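PDB 5JXF: Asp/Glu-specific dipeptidyl-peptidase from Flavobacterium psychrophilum, which removes dipeptides from the N-terminus of oligopeptides as a serine peptidase, cutting after an aspartate or glutamate at the P1 position. Local coordinates for residues A[300-313]-A[398-411]. Sequence-based numbering, arbitrary orientation.
Sequences QIVNETNPAKIEIR and ITPYAVSRDYFNEV
Arg313 grips the carboxylate of Glu410 side-on, one nitrogen to each oxygen. NH2 of Arg313 meets OE2 of Glu410 on its syn lone pair, in the guanidinium plane, at 3.2 Å and a fairly straight 155°. The bond from NE of Arg313 to OE1 of Glu410, 3.1 Å, is more bent and tilted from both planes. NH1 of Arg313 hydrogen-bonds to the carbonyl O of Val341, which probably helps fix the guanidinium. A leucine in place of Arg313 would probably leave the buried Glu410 carboxylate without its charged mate.

The apolar contacts centre on Ile312. With CG1 anti to the carbonyl carbon (chi1 -64°), CD1 of Ile312 is carried to CD1 of Tyr407, 3.3 Å away. CG2 of Ile312 meets CG2 of Val411 at 3.9 Å. CB of Ala308 touches CE2 of Tyr407 at 3.8 Å. CG of Lys309 packs on CG of Glu410 at 3.8 Å.

The two helices, parts of 295-325 and 386-415, run nearly parallel at 21°, with axes 9.4 Å apart. They pack within the helical part of this S46 peptidase, away from the probable charge-relay residues.

At the N-terminal end of both segments polar groups rest on methyls. NE2 of Gln300 lies 3.3 Å from CB of Ala402. The Glu304 carboxylate lies against CG2 of Thr399, whose OG1 bonds to the Tyr395 carbonyl.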
ATOM      1  N   GLN A 300      -6.738   1.571  28.202  1.00 72.20           N
ATOM      2  CA  GLN A 300      -8.177   1.399  28.031  1.00 71.87           C
ATOM      3  C   GLN A 300      -8.601   1.718  26.599  1.00 75.30           C
ATOM      4  O   GLN A 300      -9.491   1.076  26.035  1.00 78.35           O
ATOM      5  CB  GLN A 300      -8.948   2.281  29.015  1.00 72.84           C
ATOM      6  CG  GLN A 300     -10.456   2.080  28.957  1.00 80.54           C
ATOM      7  CD  GLN A 300     -11.223   3.123  29.752  1.00 87.84           C
ATOM      8  OE1 GLN A 300     -10.745   4.231  29.969  1.00 88.32           O
ATOM      9  NE2 GLN A 300     -12.414   2.756  30.213  1.00 91.53           N
ATOM     10  N   ILE A 301      -7.968   2.729  26.021  1.00 72.99           N
ATOM     11  CA  ILE A 301      -8.264   3.113  24.655  1.00 71.65           C
ATOM     12  C   ILE A 301      -7.896   1.963  23.740  1.00 68.44           C
ATOM     13  O   ILE A 301      -8.712   1.446  22.975  1.00 65.33           O
ATOM     14  CB  ILE A 301      -7.484   4.379  24.228  1.00 70.11           C
ATOM     15  CG1 ILE A 301      -7.914   5.589  25.058  1.00 65.79           C
ATOM     16  CG2 ILE A 301      -7.653   4.628  22.736  1.00 66.81           C
ATOM     17  CD1 ILE A 301      -6.964   6.777  24.948  1.00 61.65           C
ATOM     18  N   VAL A 302      -6.641   1.568  23.838  1.00 66.17           N
ATOM     19  CA  VAL A 302      -6.092   0.568  22.948  1.00 72.69           C
ATOM     20  C   VAL A 302      -6.751  -0.799  23.152  1.00 82.55           C
ATOM     21  O   VAL A 302      -7.158  -1.451  22.186  1.00 88.90           O
ATOM     22  CB  VAL A 302      -4.578   0.460  23.156  1.00 71.10           C
ATOM     23  CG1 VAL A 302      -4.043  -0.791  22.515  1.00 77.38           C
ATOM     24  CG2 VAL A 302      -3.892   1.692  22.599  1.00 62.35           C
ATOM     25  N   ASN A 303      -6.880  -1.211  24.410  1.00 78.25           N
ATOM     26  CA  ASN A 303      -7.331  -2.561  24.719  1.00 79.03           C
ATOM     27  C   ASN A 303      -8.843  -2.785  24.670  1.00 80.38           C
ATOM     28  O   ASN A 303      -9.277  -3.893  24.378  1.00 87.38           O
ATOM     29  CB  ASN A 303      -6.819  -2.993  26.099  1.00 76.77           C
ATOM     30  CG  ASN A 303      -5.305  -3.124  26.152  1.00 80.13           C
ATOM     31  OD1 ASN A 303      -4.666  -3.549  25.184  1.00 76.79           O
ATOM     32  ND2 ASN A 303      -4.728  -2.795  27.304  1.00 83.26           N
ATOM     33  N   GLU A 304      -9.663  -1.776  24.947  1.00 68.47           N
ATOM     34  CA  GLU A 304     -11.088  -2.092  25.014  1.00 75.22           C
ATOM     35  C   GLU A 304     -12.086  -1.098  24.427  1.00 71.20           C
ATOM     36  O   GLU A 304     -13.053  -1.532  23.802  1.00 77.90           O
ATOM     37  CB  GLU A 304     -11.462  -2.385  26.466  1.00 89.00           C
ATOM     38  CG  GLU A 304     -10.646  -1.628  27.491  1.00 93.74           C
ATOM     39  CD  GLU A 304     -10.410  -2.449  28.741  1.00102.48           C
ATOM     40  OE1 GLU A 304     -10.700  -3.670  28.708  1.00107.09           O
ATOM     41  OE2 GLU A 304      -9.940  -1.875  29.749  1.00103.95           O
ATOM     42  N   THR A 305     -11.886   0.208  24.588  1.00 63.41           N
ATOM     43  CA  THR A 305     -12.852   1.139  24.009  1.00 64.73           C
ATOM     44  C   THR A 305     -12.767   1.161  22.474  1.00 69.23           C
ATOM     45  O   THR A 305     -13.776   0.982  21.793  1.00 72.68           O
ATOM     46  CB  THR A 305     -12.681   2.578  24.554  1.00 71.88           C
ATOM     47  OG1 THR A 305     -11.347   3.032  24.313  1.00 84.78           O
ATOM     48  CG2 THR A 305     -12.966   2.623  26.055  1.00 73.60           C
ATOM     49  N   ASN A 306     -11.572   1.372  21.931  1.00 65.18           N
ATOM     50  CA  ASN A 306     -11.411   1.413  20.480  1.00 67.67           C
ATOM     51  C   ASN A 306     -11.838   0.128  19.749  1.00 68.95           C
ATOM     52  O   ASN A 306     -12.566   0.208  18.755  1.00 71.75           O
ATOM     53  CB  ASN A 306      -9.962   1.750  20.107  1.00 66.11           C
ATOM     54  CG  ASN A 306      -9.725   3.243  19.987  1.00 71.99           C
ATOM     55  OD1 ASN A 306     -10.548   4.048  20.428  1.00 71.04           O
ATOM     56  ND2 ASN A 306      -8.606   3.623  19.376  1.00 74.09           N
ATOM     57  N   PRO A 307     -11.390  -1.052  20.224  1.00 65.72           N
ATOM     58  CA  PRO A 307     -11.791  -2.260  19.486  1.00 72.35           C
ATOM     59  C   PRO A 307     -13.310  -2.437  19.423  1.00 75.14           C
ATOM     60  O   PRO A 307     -13.841  -2.809  18.374  1.00 72.30           O
ATOM     61  CB  PRO A 307     -11.156  -3.401  20.297  1.00 72.27           C
ATOM     62  CG  PRO A 307     -10.062  -2.773  21.071  1.00 69.51           C
ATOM     63  CD  PRO A 307     -10.503  -1.371  21.358  1.00 63.62           C
ATOM     64  N   ALA A 308     -13.990  -2.173  20.537  1.00 73.25           N
ATOM     65  CA  ALA A 308     -15.448  -2.236  20.574  1.00 71.95           C
ATOM     66  C   ALA A 308     -16.085  -1.343  19.501  1.00 73.92           C
ATOM     67  O   ALA A 308     -16.806  -1.830  18.624  1.00 77.24           O
ATOM     68  CB  ALA A 308     -15.963  -1.850  21.966  1.00 71.56           C
ATOM     69  N   LYS A 309     -15.795  -0.043  19.571  1.00 69.61           N
ATOM     70  CA  LYS A 309     -16.353   0.949  18.649  1.00 65.52           C
ATOM     71  C   LYS A 309     -15.960   0.694  17.190  1.00 65.29           C
ATOM     72  O   LYS A 309     -16.750   0.928  16.276  1.00 68.91           O
ATOM     73  CB  LYS A 309     -15.912   2.353  19.066  1.00 69.81           C
ATOM     74  CG  LYS A 309     -16.530   2.829  20.371  1.00 68.43           C
ATOM     75  CD  LYS A 309     -16.311   4.317  20.572  1.00 63.00           C
ATOM     76  CE  LYS A 309     -14.844   4.625  20.819  1.00 67.15           C
ATOM     77  NZ  LYS A 309     -14.629   6.073  21.135  1.00 56.91           N
ATOM     78  N   ILE A 310     -14.739   0.221  16.976  1.00 61.42           N
ATOM     79  CA  ILE A 310     -14.301  -0.158  15.642  1.00 66.22           C
ATOM     80  C   ILE A 310     -15.173  -1.281  15.056  1.00 67.42           C
ATOM     81  O   ILE A 310     -15.715  -1.154  13.949  1.00 65.43           O
ATOM     82  CB  ILE A 310     -12.824  -0.592  15.661  1.00 68.12           C
ATOM     83  CG1 ILE A 310     -11.936   0.648  15.817  1.00 57.34           C
ATOM     84  CG2 ILE A 310     -12.471  -1.351  14.389  1.00 71.48           C
ATOM     85  CD1 ILE A 310     -10.517   0.335  16.243  1.00 58.51           C
ATOM     86  N   GLU A 311     -15.329  -2.361  15.810  1.00 65.19           N
ATOM     87  CA  GLU A 311     -16.142  -3.494  15.358  1.00 73.91           C
ATOM     88  C   GLU A 311     -17.586  -3.082  15.083  1.00 71.83           C
ATOM     89  O   GLU A 311     -18.187  -3.515  14.099  1.00 62.85           O
ATOM     90  CB  GLU A 311     -16.112  -4.628  16.390  1.00 67.48           C
ATOM     91  CG  GLU A 311     -15.486  -5.906  15.871  1.00 83.66           C
ATOM     92  CD  GLU A 311     -15.633  -7.073  16.843  1.00 95.90           C
ATOM     93  OE1 GLU A 311     -16.724  -7.682  16.889  1.00104.11           O
ATOM     94  OE2 GLU A 311     -14.657  -7.388  17.559  1.00 99.97           O
ATOM     95  N   ILE A 312     -18.135  -2.228  15.945  1.00 72.81           N
ATOM     96  CA  ILE A 312     -19.511  -1.775  15.767  1.00 64.63           C
ATOM     97  C   ILE A 312     -19.679  -0.943  14.501  1.00 60.48           C
ATOM     98  O   ILE A 312     -20.587  -1.201  13.720  1.00 63.33           O
ATOM     99  CB  ILE A 312     -20.006  -0.957  16.966  1.00 69.13           C
ATOM    100  CG1 ILE A 312     -20.035  -1.823  18.216  1.00 75.71           C
ATOM    101  CG2 ILE A 312     -21.404  -0.400  16.697  1.00 63.76           C
ATOM    102  CD1 ILE A 312     -20.488  -1.049  19.428  1.00 74.20           C
ATOM    103  N   ARG A 313     -18.816   0.047  14.290  1.00 61.34           N
ATOM    104  CA  ARG A 313     -18.927   0.904  13.105  1.00 65.11           C
ATOM    105  C   ARG A 313     -18.656   0.134  11.802  1.00 66.48           C
ATOM    106  O   ARG A 313     -19.258   0.414  10.765  1.00 68.41           O
ATOM    107  CB  ARG A 313     -17.973   2.102  13.210  1.00 63.70           C
ATOM    108  CG  ARG A 313     -18.421   3.136  14.249  1.00 67.70           C
ATOM    109  CD  ARG A 313     -17.556   4.388  14.275  1.00 60.25           C
ATOM    110  NE  ARG A 313     -18.055   5.336  15.274  1.00 67.12           N
ATOM    111  CZ  ARG A 313     -18.153   6.650  15.086  1.00 63.62           C
ATOM    112  NH1 ARG A 313     -17.772   7.187  13.928  1.00 53.48           N
ATOM    113  NH2 ARG A 313     -18.619   7.432  16.061  1.00 65.69           N
ATOM    114  N   ILE A 398     -13.843   1.087  36.352  1.00 81.12           N
ATOM    115  CA  ILE A 398     -14.799   1.652  35.401  1.00 76.69           C
ATOM    116  C   ILE A 398     -14.898   0.833  34.109  1.00 81.90           C
ATOM    117  O   ILE A 398     -15.921   0.870  33.426  1.00 78.84           O
ATOM    118  CB  ILE A 398     -14.426   3.113  35.042  1.00 70.48           C
ATOM    119  CG1 ILE A 398     -15.645   3.861  34.489  1.00 64.94           C
ATOM    120  CG2 ILE A 398     -13.238   3.139  34.060  1.00 66.59           C
ATOM    121  CD1 ILE A 398     -15.427   5.355  34.298  1.00 65.20           C
ATOM    122  N   THR A 399     -13.836   0.086  33.805  1.00 82.05           N
ATOM    123  CA  THR A 399     -13.676  -0.664  32.553  1.00 79.04           C
ATOM    124  C   THR A 399     -14.949  -1.299  31.945  1.00 79.45           C
ATOM    125  O   THR A 399     -15.252  -1.052  30.782  1.00 80.51           O
ATOM    126  CB  THR A 399     -12.617  -1.783  32.741  1.00 90.76           C
ATOM    127  OG1 THR A 399     -11.305  -1.210  32.747  1.00 92.61           O
ATOM    128  CG2 THR A 399     -12.706  -2.811  31.623  1.00 94.45           C
ATOM    129  N   PRO A 400     -15.704  -2.109  32.720  1.00 84.99           N
ATOM    130  CA  PRO A 400     -16.839  -2.794  32.087  1.00 85.08           C
ATOM    131  C   PRO A 400     -18.024  -1.868  31.818  1.00 83.90           C
ATOM    132  O   PRO A 400     -18.831  -2.144  30.933  1.00 84.32           O
ATOM    133  CB  PRO A 400     -17.231  -3.860  33.116  1.00 88.01           C
ATOM    134  CG  PRO A 400     -16.178  -3.810  34.186  1.00 90.46           C
ATOM    135  CD  PRO A 400     -15.616  -2.447  34.150  1.00 85.69           C
ATOM    136  N   TYR A 401     -18.140  -0.801  32.598  1.00 84.04           N
ATOM    137  CA  TYR A 401     -19.183   0.188  32.369  1.00 78.87           C
ATOM    138  C   TYR A 401     -18.866   0.988  31.117  1.00 74.85           C
ATOM    139  O   TYR A 401     -19.723   1.151  30.253  1.00 80.73           O
ATOM    140  CB  TYR A 401     -19.330   1.106  33.579  1.00 78.08           C
ATOM    141  CG  TYR A 401     -19.591   0.343  34.846  1.00 83.40           C
ATOM    142  CD1 TYR A 401     -20.881  -0.029  35.202  1.00 84.38           C
ATOM    143  CD2 TYR A 401     -18.544  -0.046  35.668  1.00 87.98           C
ATOM    144  CE1 TYR A 401     -21.121  -0.743  36.354  1.00 86.73           C
ATOM    145  CE2 TYR A 401     -18.773  -0.765  36.821  1.00 90.32           C
ATOM    146  CZ  TYR A 401     -20.062  -1.112  37.160  1.00 91.65           C
ATOM    147  OH  TYR A 401     -20.292  -1.828  38.312  1.00 95.83           O
ATOM    148  N   ALA A 402     -17.626   1.464  31.023  1.00 76.56           N
ATOM    149  CA  ALA A 402     -17.179   2.260  29.880  1.00 77.03           C
ATOM    150  C   ALA A 402     -17.399   1.516  28.569  1.00 72.35           C
ATOM    151  O   ALA A 402     -17.906   2.073  27.596  1.00 67.26           O
ATOM    152  CB  ALA A 402     -15.713   2.628  30.039  1.00 74.09           C
ATOM    153  N   VAL A 403     -17.021   0.245  28.559  1.00 72.63           N
ATOM    154  CA  VAL A 403     -17.257  -0.608  27.410  1.00 70.71           C
ATOM    155  C   VAL A 403     -18.749  -0.728  27.099  1.00 69.00           C
ATOM    156  O   VAL A 403     -19.177  -0.458  25.980  1.00 77.31           O
ATOM    157  CB  VAL A 403     -16.662  -2.011  27.641  1.00 73.00           C
ATOM    158  CG1 VAL A 403     -17.287  -3.021  26.696  1.00 75.44           C
ATOM    159  CG2 VAL A 403     -15.153  -1.966  27.482  1.00 76.52           C
ATOM    160  N   SER A 404     -19.531  -1.126  28.098  1.00 76.20           N
ATOM    161  CA  SER A 404     -20.971  -1.312  27.939  1.00 80.20           C
ATOM    162  C   SER A 404     -21.626   0.013  27.512  1.00 77.60           C
ATOM    163  O   SER A 404     -22.587   0.040  26.737  1.00 82.57           O
ATOM    164  CB  SER A 404     -21.581  -1.836  29.246  1.00 88.14           C
ATOM    165  OG  SER A 404     -22.914  -2.284  29.073  1.00 94.60           O
ATOM    166  N   ARG A 405     -21.083   1.117  28.011  1.00 66.17           N
ATOM    167  CA  ARG A 405     -21.534   2.430  27.595  1.00 72.77           C
ATOM    168  C   ARG A 405     -21.269   2.647  26.104  1.00 71.51           C
ATOM    169  O   ARG A 405     -22.138   3.124  25.371  1.00 65.88           O
ATOM    170  CB  ARG A 405     -20.835   3.508  28.414  1.00 75.44           C
ATOM    171  CG  ARG A 405     -21.377   4.883  28.199  1.00 70.56           C
ATOM    172  CD  ARG A 405     -20.614   5.867  29.049  1.00 70.46           C
ATOM    173  NE  ARG A 405     -20.923   7.249  28.691  1.00 72.43           N
ATOM    174  CZ  ARG A 405     -20.256   7.959  27.793  1.00 72.57           C
ATOM    175  NH1 ARG A 405     -19.230   7.420  27.143  1.00 63.83           N
ATOM    176  NH2 ARG A 405     -20.618   9.215  27.547  1.00 79.56           N
ATOM    177  N   ASP A 406     -20.064   2.299  25.666  1.00 73.19           N
ATOM    178  CA  ASP A 406     -19.689   2.464  24.264  1.00 72.95           C
ATOM    179  C   ASP A 406     -20.640   1.709  23.356  1.00 70.96           C
ATOM    180  O   ASP A 406     -21.086   2.227  22.333  1.00 67.31           O
ATOM    181  CB  ASP A 406     -18.257   1.993  24.028  1.00 76.83           C
ATOM    182  CG  ASP A 406     -17.229   3.003  24.488  1.00 83.71           C
ATOM    183  OD1 ASP A 406     -17.580   4.197  24.631  1.00 81.04           O
ATOM    184  OD2 ASP A 406     -16.065   2.599  24.695  1.00 92.87           O
ATOM    185  N   TYR A 407     -20.956   0.482  23.753  1.00 74.81           N
ATOM    186  CA  TYR A 407     -21.910  -0.326  23.015  1.00 74.14           C
ATOM    187  C   TYR A 407     -23.287   0.339  22.993  1.00 67.42           C
ATOM    188  O   TYR A 407     -23.977   0.288  21.980  1.00 63.48           O
ATOM    189  CB  TYR A 407     -21.998  -1.745  23.604  1.00 74.90           C
ATOM    190  CG  TYR A 407     -20.904  -2.683  23.129  1.00 75.66           C
ATOM    191  CD1 TYR A 407     -20.976  -3.282  21.873  1.00 74.25           C
ATOM    192  CD2 TYR A 407     -19.807  -2.976  23.930  1.00 76.36           C
ATOM    193  CE1 TYR A 407     -19.983  -4.124  21.416  1.00 65.98           C
ATOM    194  CE2 TYR A 407     -18.804  -3.834  23.479  1.00 75.89           C
ATOM    195  CZ  TYR A 407     -18.904  -4.402  22.221  1.00 71.29           C
ATOM    196  OH  TYR A 407     -17.923  -5.243  21.758  1.00 73.90           O
ATOM    197  N   PHE A 408     -23.688   0.980  24.088  1.00 74.17           N
ATOM    198  CA  PHE A 408     -24.997   1.644  24.096  1.00 68.97           C
ATOM    199  C   PHE A 408     -25.030   2.896  23.207  1.00 61.55           C
ATOM    200  O   PHE A 408     -25.913   3.032  22.358  1.00 62.68           O
ATOM    201  CB  PHE A 408     -25.424   2.015  25.516  1.00 70.41           C
ATOM    202  CG  PHE A 408     -26.745   2.722  25.569  1.00 75.75           C
ATOM    203  CD1 PHE A 408     -27.928   2.004  25.542  1.00 76.63           C
ATOM    204  CD2 PHE A 408     -26.806   4.112  25.622  1.00 72.38           C
ATOM    205  CE1 PHE A 408     -29.153   2.656  25.581  1.00 72.44           C
ATOM    206  CE2 PHE A 408     -28.023   4.767  25.655  1.00 68.99           C
ATOM    207  CZ  PHE A 408     -29.197   4.036  25.633  1.00 67.73           C
ATOM    208  N   ASN A 409     -24.093   3.820  23.411  1.00 59.49           N
ATOM    209  CA  ASN A 409     -23.988   4.990  22.539  1.00 60.92           C
ATOM    210  C   ASN A 409     -23.855   4.644  21.048  1.00 65.31           C
ATOM    211  O   ASN A 409     -24.462   5.302  20.196  1.00 60.42           O
ATOM    212  CB  ASN A 409     -22.787   5.859  22.924  1.00 64.58           C
ATOM    213  CG  ASN A 409     -22.879   6.402  24.318  1.00 77.41           C
ATOM    214  OD1 ASN A 409     -23.969   6.637  24.841  1.00 75.69           O
ATOM    215  ND2 ASN A 409     -21.723   6.625  24.932  1.00 85.38           N
ATOM    216  N   GLU A 410     -23.047   3.632  20.727  1.00 62.20           N
ATOM    217  CA  GLU A 410     -22.755   3.359  19.320  1.00 67.33           C
ATOM    218  C   GLU A 410     -23.938   2.688  18.647  1.00 69.67           C
ATOM    219  O   GLU A 410     -24.214   2.938  17.477  1.00 76.98           O
ATOM    220  CB  GLU A 410     -21.493   2.498  19.167  1.00 65.85           C
ATOM    221  CG  GLU A 410     -20.187   3.279  19.329  1.00 70.34           C
ATOM    222  CD  GLU A 410     -19.875   4.210  18.153  1.00 73.45           C
ATOM    223  OE1 GLU A 410     -20.139   3.838  16.986  1.00 70.23           O
ATOM    224  OE2 GLU A 410     -19.360   5.322  18.394  1.00 71.52           O
ATOM    225  N   VAL A 411     -24.657   1.863  19.394  1.00 70.32           N
ATOM    226  CA  VAL A 411     -25.679   1.029  18.781  1.00 76.18           C
ATOM    227  C   VAL A 411     -27.056   1.676  18.840  1.00 79.54           C
ATOM    228  O   VAL A 411     -27.813   1.636  17.869  1.00 84.42           O
ATOM    229  CB  VAL A 411     -25.719  -0.361  19.437  1.00 79.69           C
ATOM    230  CG1 VAL A 411     -26.961  -1.125  19.010  1.00 80.88           C
ATOM    231  CG2 VAL A 411     -24.451  -1.142  19.082  1.00 74.92           C
TER